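PDB 4QOL: catalase from Bacillus pumilus, which catalyses the breakdown of hydrogen peroxide to water and oxygen at a heme, and also shows peroxidase-like reactivity toward phenolic substrates. Local coordinates for residues T89-R94 and V116-E121; Q313-P318 and P356-Y361. All coordinates share one frame; numbering follows the deposited sequence.

Contact 1: T89-R94 and V116-E121; sequences TDVFVR and VKFYTE. With HEM (protoporphyrin IX containing Fe), chain E.
V91 and F118 lie side by side on one face of an antiparallel strand pair, with CG1 of V91 3.6 Å from CD2 of F118. The same methyl meets CG1 of V116, which rests over one face of the F118 ring, displaced toward its rim. V93 extends the row, its CG2 3.9 Å from CG2 of V116. The other face carries F92, K117 and Y119. With CG turned anti to the carbonyl carbon (chi1 -62°), the Y119 ring presents an edge to the facing strand: CD2 is 3.4 Å from O of D90, and CE2 is 3.9 Å from C of V91. CG of K117 packs over one face of this ring. Between the two layers, F92 and K117 form a hydrogen-bonded pair, K117 N reaching F92 O at 2.8 Å, and Y119 N points at D90 O almost dead straight (178°). These are neighbouring strands of the antiparallel beta-barrel of heme catalases; M298, on strand 293-302, touches V91, V93 and V116. Past the last pair, a water bridges D90 N and Y119 O. K117 bends at its far end so that NZ forms a salt bridge with D126. R94 instead runs extended alongside a heme propionate, and its NH1 donates to O1D at 3.0 Å, the oxygen lying near the guanidinium plane. A leucine here would probably deprive that carboxylate of a charged partner and leave it freer to turn. NH1 also bonds to H57 O, a second tie that helps set the guanidinium against the heme, which R54, R347 and Q344 grip as well.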
loop_
_atom_site.group_PDB
_atom_site.type_symbol
_atom_site.label_atom_id
_atom_site.label_comp_id
_atom_site.label_asym_id
_atom_site.label_seq_id
_atom_site.Cartn_x
_atom_site.Cartn_y
_atom_site.Cartn_z
ATOM N N THR A 89 12.354 34.012 5.363
ATOM C CA THR A 89 11.469 32.867 5.169
ATOM C C THR A 89 12.236 31.630 5.619
ATOM O O THR A 89 13.390 31.417 5.212
ATOM C CB THR A 89 11.127 32.737 3.709
ATOM O OG1 THR A 89 10.473 33.943 3.306
ATOM C CG2 THR A 89 10.208 31.539 3.416
ATOM N N ASP A 90 11.569 30.780 6.413
ATOM C CA ASP A 90 12.134 29.516 6.778
ATOM C C ASP A 90 12.286 28.583 5.543
ATOM O O ASP A 90 11.411 28.579 4.677
ATOM C CB ASP A 90 11.264 28.815 7.868
ATOM C CG ASP A 90 11.412 29.432 9.229
ATOM O OD1 ASP A 90 12.303 30.291 9.436
ATOM O OD2 ASP A 90 10.646 29.039 10.131
ATOM N N VAL A 91 13.327 27.703 5.563
ATOM C CA VAL A 91 13.510 26.708 4.505
ATOM C C VAL A 91 13.826 25.343 5.112
ATOM O O VAL A 91 14.301 25.237 6.230
ATOM C CB VAL A 91 14.626 27.037 3.467
ATOM C CG1 VAL A 91 14.306 28.315 2.692
ATOM C CG2 VAL A 91 16.011 27.188 4.098
ATOM N N PHE A 92 13.480 24.327 4.349
ATOM C CA PHE A 92 14.065 23.007 4.442
ATOM C C PHE A 92 14.726 22.646 3.147
ATOM O O PHE A 92 14.124 22.837 2.091
ATOM C CB PHE A 92 13.000 21.931 4.817
ATOM C CG PHE A 92 13.586 20.553 4.959
ATOM C CD1 PHE A 92 14.354 20.238 6.056
ATOM C CD2 PHE A 92 13.380 19.612 3.978
ATOM C CE1 PHE A 92 14.973 18.964 6.156
ATOM C CE2 PHE A 92 13.973 18.350 4.087
ATOM C CZ PHE A 92 14.716 18.020 5.173
ATOM N N VAL A 93 15.905 21.993 3.232
ATOM C CA VAL A 93 16.737 21.703 2.056
ATOM C C VAL A 93 17.188 20.275 2.110
ATOM O O VAL A 93 17.608 19.807 3.156
ATOM C CB VAL A 93 18.009 22.636 1.978
ATOM C CG1 VAL A 93 18.928 22.182 0.848
ATOM C CG2 VAL A 93 17.561 24.111 1.878
ATOM N N ARG A 94 17.027 19.566 1.007
ATOM C CA ARG A 94 17.625 18.228 0.885
ATOM C C ARG A 94 18.629 18.199 -0.296
ATOM O O ARG A 94 18.310 18.649 -1.398
ATOM C CB ARG A 94 16.580 17.142 0.683
ATOM C CG ARG A 94 17.142 15.726 0.693
ATOM C CD ARG A 94 16.008 14.681 0.775
ATOM N NE ARG A 94 16.486 13.293 0.697
ATOM C CZ ARG A 94 16.833 12.655 -0.421
ATOM N NH1 ARG A 94 16.853 13.235 -1.571
ATOM N NH2 ARG A 94 17.194 11.370 -0.340
ATOM N N VAL A 116 15.096 23.000 -2.368
ATOM C CA VAL A 116 14.777 23.952 -1.354
ATOM C C VAL A 116 13.271 24.203 -1.250
ATOM O O VAL A 116 12.613 24.536 -2.247
ATOM C CB VAL A 116 15.476 25.306 -1.663
ATOM C CG1 VAL A 116 15.198 26.325 -0.541
ATOM C CG2 VAL A 116 16.985 25.093 -1.858
ATOM N N LYS A 117 12.754 24.025 -0.045
ATOM C CA LYS A 117 11.337 24.267 0.253
ATOM C C LYS A 117 11.291 25.560 1.098
ATOM O O LYS A 117 11.869 25.585 2.180
ATOM C CB LYS A 117 10.775 23.081 1.045
ATOM C CG LYS A 117 9.341 23.202 1.557
ATOM C CD LYS A 117 8.838 21.966 2.314
ATOM C CE LYS A 117 8.838 20.707 1.481
ATOM N NZ LYS A 117 8.065 20.759 0.195
ATOM N N PHE A 118 10.692 26.602 0.529
ATOM C CA PHE A 118 10.461 27.870 1.197
ATOM C C PHE A 118 9.029 27.872 1.796
ATOM O O PHE A 118 8.027 27.741 1.071
ATOM C CB PHE A 118 10.544 29.001 0.193
ATOM C CG PHE A 118 11.857 29.160 -0.526
ATOM C CD1 PHE A 118 12.135 28.509 -1.676
ATOM C CD2 PHE A 118 12.775 30.119 -0.079
ATOM C CE1 PHE A 118 13.275 28.745 -2.399
ATOM C CE2 PHE A 118 13.982 30.293 -0.760
ATOM C CZ PHE A 118 14.232 29.627 -1.929
ATOM N N TYR A 119 8.933 28.068 3.113
ATOM C CA TYR A 119 7.658 28.068 3.820
ATOM C C TYR A 119 7.021 29.467 3.820
ATOM O O TYR A 119 7.054 30.193 4.814
ATOM C CB TYR A 119 7.828 27.518 5.209
ATOM C CG TYR A 119 8.307 26.086 5.310
ATOM C CD1 TYR A 119 7.398 25.005 5.251
ATOM C CD2 TYR A 119 9.622 25.819 5.568
ATOM C CE1 TYR A 119 7.846 23.687 5.376
ATOM C CE2 TYR A 119 10.054 24.519 5.713
ATOM C CZ TYR A 119 9.161 23.474 5.628
ATOM O OH TYR A 119 9.632 22.158 5.831
ATOM N N THR A 120 6.462 29.863 2.678
ATOM C CA THR A 120 6.070 31.273 2.501
ATOM C C THR A 120 4.686 31.548 3.090
ATOM O O THR A 120 3.897 30.624 3.323
ATOM C CB THR A 120 6.117 31.795 1.018
ATOM O OG1 THR A 120 4.862 31.663 0.354
ATOM C CG2 THR A 120 7.226 31.046 0.211
ATOM N N GLU A 121 4.370 32.839 3.206
ATOM C CA GLU A 121 3.058 33.245 3.703
ATOM C C GLU A 121 1.921 33.004 2.693
ATOM O O GLU A 121 0.768 32.999 3.090
ATOM C CB GLU A 121 3.137 34.676 4.211
ATOM C CG GLU A 121 3.147 35.733 3.150
ATOM C CD GLU A 121 3.767 37.021 3.637
ATOM O OE1 GLU A 121 4.982 37.124 3.608
ATOM O OE2 GLU A 121 2.984 37.945 3.974
HETATM C CHA HEM E . 13.756 13.604 -7.220
HETATM C CHB HEM E . 11.444 12.844 -11.416
HETATM C CHC HEM E . 14.506 16.110 -13.597
HETATM C CHD HEM E . 16.204 17.264 -9.208
HETATM C C1A HEM E . 12.897 13.096 -8.182
HETATM C C2A HEM E . 11.921 12.070 -7.968
HETATM C C3A HEM E . 11.273 11.862 -9.146
HETATM C C4A HEM E . 11.835 12.752 -10.081
HETATM C CMA HEM E . 10.113 10.982 -9.510
HETATM C CAA HEM E . 11.663 11.412 -6.650
HETATM C CBA HEM E . 10.977 12.482 -5.774
HETATM C CGA HEM E . 10.489 11.923 -4.491
HETATM O O1A HEM E . 10.150 12.725 -3.596
HETATM O O2A HEM E . 10.317 10.692 -4.337
HETATM C C1B HEM E . 12.132 13.676 -12.344
HETATM C C2B HEM E . 11.773 13.723 -13.728
HETATM C C3B HEM E . 12.617 14.603 -14.353
HETATM C C4B HEM E . 13.495 15.167 -13.317
HETATM C CMB HEM E . 10.650 12.930 -14.347
HETATM C CAB HEM E . 12.647 15.034 -15.752
HETATM C CBB HEM E . 11.597 14.777 -16.535
HETATM C C1C HEM E . 15.235 16.716 -12.573
HETATM C C2C HEM E . 15.926 17.895 -12.726
HETATM C C3C HEM E . 16.424 18.204 -11.497
HETATM C C4C HEM E . 15.969 17.251 -10.557
HETATM C CMC HEM E . 16.146 18.593 -14.051
HETATM C CAC HEM E . 17.117 19.401 -11.160
HETATM C CBC HEM E . 16.876 20.472 -11.897
HETATM C C1D HEM E . 15.640 16.319 -8.338
HETATM C C2D HEM E . 15.976 16.303 -6.914
HETATM C C3D HEM E . 15.334 15.278 -6.345
HETATM C C4D HEM E . 14.582 14.671 -7.438
HETATM C CMD HEM E . 16.916 17.290 -6.287
HETATM C CAD HEM E . 15.346 14.861 -4.896
HETATM C CBD HEM E . 14.346 15.790 -4.172
HETATM C CGD HEM E . 14.421 15.363 -2.735
HETATM O O1D HEM E . 15.337 15.824 -2.064
HETATM O O2D HEM E . 13.582 14.567 -2.233
HETATM N NA HEM E . 12.819 13.544 -9.504
HETATM N NB HEM E . 13.145 14.547 -12.178
HETATM N NC HEM E . 15.197 16.363 -11.242
HETATM N ND HEM E . 14.799 15.331 -8.624
HETATM FE FE HEM E . 14.009 14.958 -10.333
HETATM O O HOH W 1 8.775 31.247 6.883
#

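Contact 2: Q313-P318 and P356-Y361. With HEM (protoporphyrin IX containing Fe), chain E.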
loop_
_atom_site.group_PDB
_atom_site.type_symbol
_atom_site.label_atom_id
_atom_site.label_comp_id
_atom_site.label_asym_id
_atom_site.label_seq_id
_atom_site.Cartn_x
_atom_site.Cartn_y
_atom_site.Cartn_z
ATOM N N GLN A 313 11.079 11.444 4.509
ATOM C CA GLN A 313 9.688 11.673 4.098
ATOM C C GLN A 313 9.461 13.085 3.422
ATOM O O GLN A 313 8.369 13.342 3.051
ATOM C CB GLN A 313 8.740 11.613 5.301
ATOM C CG GLN A 313 8.451 10.202 5.805
ATOM C CD GLN A 313 7.356 10.134 6.823
ATOM O OE1 GLN A 313 6.449 9.283 6.714
ATOM N NE2 GLN A 313 7.418 10.987 7.798
ATOM N N ALA A 314 10.480 13.932 3.316
ATOM C CA ALA A 314 10.381 15.159 2.600
ATOM C C ALA A 314 9.970 14.979 1.173
ATOM O O ALA A 314 10.501 14.136 0.420
ATOM C CB ALA A 314 11.638 15.978 2.716
ATOM N N ALA A 315 9.048 15.801 0.738
ATOM C CA ALA A 315 8.481 15.761 -0.577
ATOM C C ALA A 315 8.610 17.190 -1.164
ATOM O O ALA A 315 7.990 18.122 -0.656
ATOM C CB ALA A 315 6.979 15.374 -0.521
ATOM N N PHE A 316 9.341 17.313 -2.272
ATOM C CA PHE A 316 9.457 18.543 -3.025
ATOM C C PHE A 316 8.816 18.344 -4.371
ATOM O O PHE A 316 8.951 17.263 -4.966
ATOM C CB PHE A 316 10.919 18.903 -3.266
ATOM C CG PHE A 316 11.768 19.008 -2.027
ATOM C CD1 PHE A 316 12.336 17.893 -1.468
ATOM C CD2 PHE A 316 12.033 20.214 -1.444
ATOM C CE1 PHE A 316 13.156 18.005 -0.355
ATOM C CE2 PHE A 316 12.821 20.336 -0.311
ATOM C CZ PHE A 316 13.403 19.201 0.217
ATOM N N THR A 317 8.206 19.393 -4.952
ATOM C CA THR A 317 7.769 19.359 -6.354
ATOM C C THR A 317 7.972 20.672 -7.093
ATOM O O THR A 317 7.708 21.734 -6.526
ATOM C CB THR A 317 6.331 18.900 -6.504
ATOM O OG1 THR A 317 5.983 18.909 -7.876
ATOM C CG2 THR A 317 5.362 19.733 -5.715
ATOM N N PRO A 318 8.421 20.640 -8.386
ATOM C CA PRO A 318 8.577 21.912 -9.151
ATOM C C PRO A 318 7.226 22.595 -9.359
ATOM O O PRO A 318 7.234 23.756 -9.610
ATOM C CB PRO A 318 9.250 21.473 -10.480
ATOM C CG PRO A 318 9.940 20.200 -10.120
ATOM C CD PRO A 318 9.047 19.510 -9.110
ATOM N N PRO A 356 4.656 16.466 8.823
ATOM C CA PRO A 356 5.088 17.810 9.296
ATOM C C PRO A 356 6.067 18.581 8.425
ATOM O O PRO A 356 5.800 19.755 8.128
ATOM C CB PRO A 356 5.625 17.544 10.695
ATOM C CG PRO A 356 4.843 16.390 11.204
ATOM C CD PRO A 356 4.537 15.504 9.967
ATOM N N VAL A 357 7.174 17.949 7.949
ATOM C CA VAL A 357 8.081 18.675 7.113
ATOM C C VAL A 357 7.475 19.197 5.832
ATOM O O VAL A 357 7.909 20.229 5.279
ATOM C CB VAL A 357 9.345 17.818 6.832
ATOM C CG1 VAL A 357 9.017 16.601 5.957
ATOM C CG2 VAL A 357 10.434 18.669 6.207
ATOM N N ASN A 358 6.407 18.558 5.353
ATOM C CA ASN A 358 5.756 18.979 4.118
ATOM C C ASN A 358 4.603 19.972 4.284
ATOM O O ASN A 358 4.132 20.530 3.313
ATOM C CB ASN A 358 5.231 17.757 3.398
ATOM C CG ASN A 358 6.351 16.774 3.051
ATOM O OD1 ASN A 358 7.449 17.175 2.716
ATOM N ND2 ASN A 358 6.039 15.472 3.085
ATOM N N CYS A 359 4.210 20.172 5.528
ATOM C CA CYS A 359 3.093 21.096 5.852
ATOM C C CYS A 359 3.460 22.517 5.506
ATOM O O CYS A 359 4.565 22.979 5.859
ATOM C CB CYS A 359 2.744 21.018 7.293
ATOM S SG CYS A 359 1.907 19.478 7.767
ATOM N N PRO A 360 2.530 23.271 4.890
ATOM C CA PRO A 360 2.728 24.719 4.790
ATOM C C PRO A 360 2.618 25.454 6.121
ATOM O O PRO A 360 2.042 24.944 7.056
ATOM C CB PRO A 360 1.595 25.182 3.856
ATOM C CG PRO A 360 0.932 23.940 3.344
ATOM C CD PRO A 360 1.311 22.824 4.241
ATOM N N TYR A 361 3.207 26.633 6.157
ATOM C CA TYR A 361 2.927 27.604 7.229
ATOM C C TYR A 361 1.602 28.334 6.968
ATOM O O TYR A 361 0.915 28.664 7.916
ATOM C CB TYR A 361 4.071 28.632 7.375
ATOM C CG TYR A 361 5.379 28.165 8.012
ATOM C CD1 TYR A 361 5.706 26.802 8.163
ATOM C CD2 TYR A 361 6.350 29.083 8.367
ATOM C CE1 TYR A 361 6.895 26.404 8.701
ATOM C CE2 TYR A 361 7.565 28.670 8.879
ATOM C CZ TYR A 361 7.837 27.348 9.034
ATOM O OH TYR A 361 9.040 26.953 9.584
HETATM C CHA HEM E . 13.756 13.604 -7.220
HETATM C CHB HEM E . 11.444 12.844 -11.416
HETATM C CHC HEM E . 14.506 16.110 -13.597
HETATM C CHD HEM E . 16.204 17.264 -9.208
HETATM C C1A HEM E . 12.897 13.096 -8.182
HETATM C C2A HEM E . 11.921 12.070 -7.968
HETATM C C3A HEM E . 11.273 11.862 -9.146
HETATM C C4A HEM E . 11.835 12.752 -10.081
HETATM C CMA HEM E . 10.113 10.982 -9.510
HETATM C CAA HEM E . 11.663 11.412 -6.650
HETATM C CBA HEM E . 10.977 12.482 -5.774
HETATM C CGA HEM E . 10.489 11.923 -4.491
HETATM O O1A HEM E . 10.150 12.725 -3.596
HETATM O O2A HEM E . 10.317 10.692 -4.337
HETATM C C1B HEM E . 12.132 13.676 -12.344
HETATM C C2B HEM E . 11.773 13.723 -13.728
HETATM C C3B HEM E . 12.617 14.603 -14.353
HETATM C C4B HEM E . 13.495 15.167 -13.317
HETATM C CMB HEM E . 10.650 12.930 -14.347
HETATM C CAB HEM E . 12.647 15.034 -15.752
HETATM C CBB HEM E . 11.597 14.777 -16.535
HETATM C C1C HEM E . 15.235 16.716 -12.573
HETATM C C2C HEM E . 15.926 17.895 -12.726
HETATM C C3C HEM E . 16.424 18.204 -11.497
HETATM C C4C HEM E . 15.969 17.251 -10.557
HETATM C CMC HEM E . 16.146 18.593 -14.051
HETATM C CAC HEM E . 17.117 19.401 -11.160
HETATM C CBC HEM E . 16.876 20.472 -11.897
HETATM C C1D HEM E . 15.640 16.319 -8.338
HETATM C C2D HEM E . 15.976 16.303 -6.914
HETATM C C3D HEM E . 15.334 15.278 -6.345
HETATM C C4D HEM E . 14.582 14.671 -7.438
HETATM C CMD HEM E . 16.916 17.290 -6.287
HETATM C CAD HEM E . 15.346 14.861 -4.896
HETATM C CBD HEM E . 14.346 15.790 -4.172
HETATM C CGD HEM E . 14.421 15.363 -2.735
HETATM O O1D HEM E . 15.337 15.824 -2.064
HETATM O O2D HEM E . 13.582 14.567 -2.233
HETATM N NA HEM E . 12.819 13.544 -9.504
HETATM N NB HEM E . 13.145 14.547 -12.178
HETATM N NC HEM E . 15.197 16.363 -11.242
HETATM N ND HEM E . 14.799 15.331 -8.624
HETATM FE FE HEM E . 14.009 14.958 -10.333
#
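The carboxamide of N358 reaches across to the backbone on both sides of A314, using its two ends for two different bonds. Its OD1 accepts from A315 N at 2.9 Å, the donor approaching from the side of the C=O (122°) and tilted from its plane. ND2 donates to Q313 O at 3.2 Å, a partner lying close to the amide's own plane. With a further bond from ND2 to Y352 O, the amide is held at both ends and its rotation is fixed. CB of A315 sits 3.7 Å from both ND2 and OD1. Next to the amide, V357 directs CG1 at A314, 3.9 Å from its CA; a chi1 of 68° sets this methyl between the backbone N and the carbonyl carbon. The 3-10 turn 356-358, closed by C359 N to P356 O, presents both side chains to the facing loop. F316, two residues beyond A314, takes no part in this junction; its ring meets a heme propionate obliquely, CD1 3.5 Å from CGD. Q313 NE2 bonds to T374 O of the second subunit. An asparagine amide pairing with a backbone N-H and C=O, much as a peptide group would, thus joins the loop 313-318 to the 3-10 turn 356-358 behind the propionate side of the catalase heme pocket.

Overall arrangement
Contact 1 and contact 2 have centres about 9 Å apart and touch directly. Y119 OH lies 2.6 Å from V357 O and D90 OD2 2.7 Å from Y361 OH, both probable hydrogen bonds, while the Y119 and Y361 rings stack, so residues 356-361 are fastened to the strand pair. Residues 313-318 are tied to it too, through K117 NZ and A315 O. The two contacts converge on one heme propionate: R94 and F316 touch each other as well as that carboxylate. These two side chains stand well back from the metal, R94 NH1 being 9.4 Å from the heme iron, HEM FE, and F316 CD1 9.5 Å from HEM FE, and so shape the propionate end of the pocket.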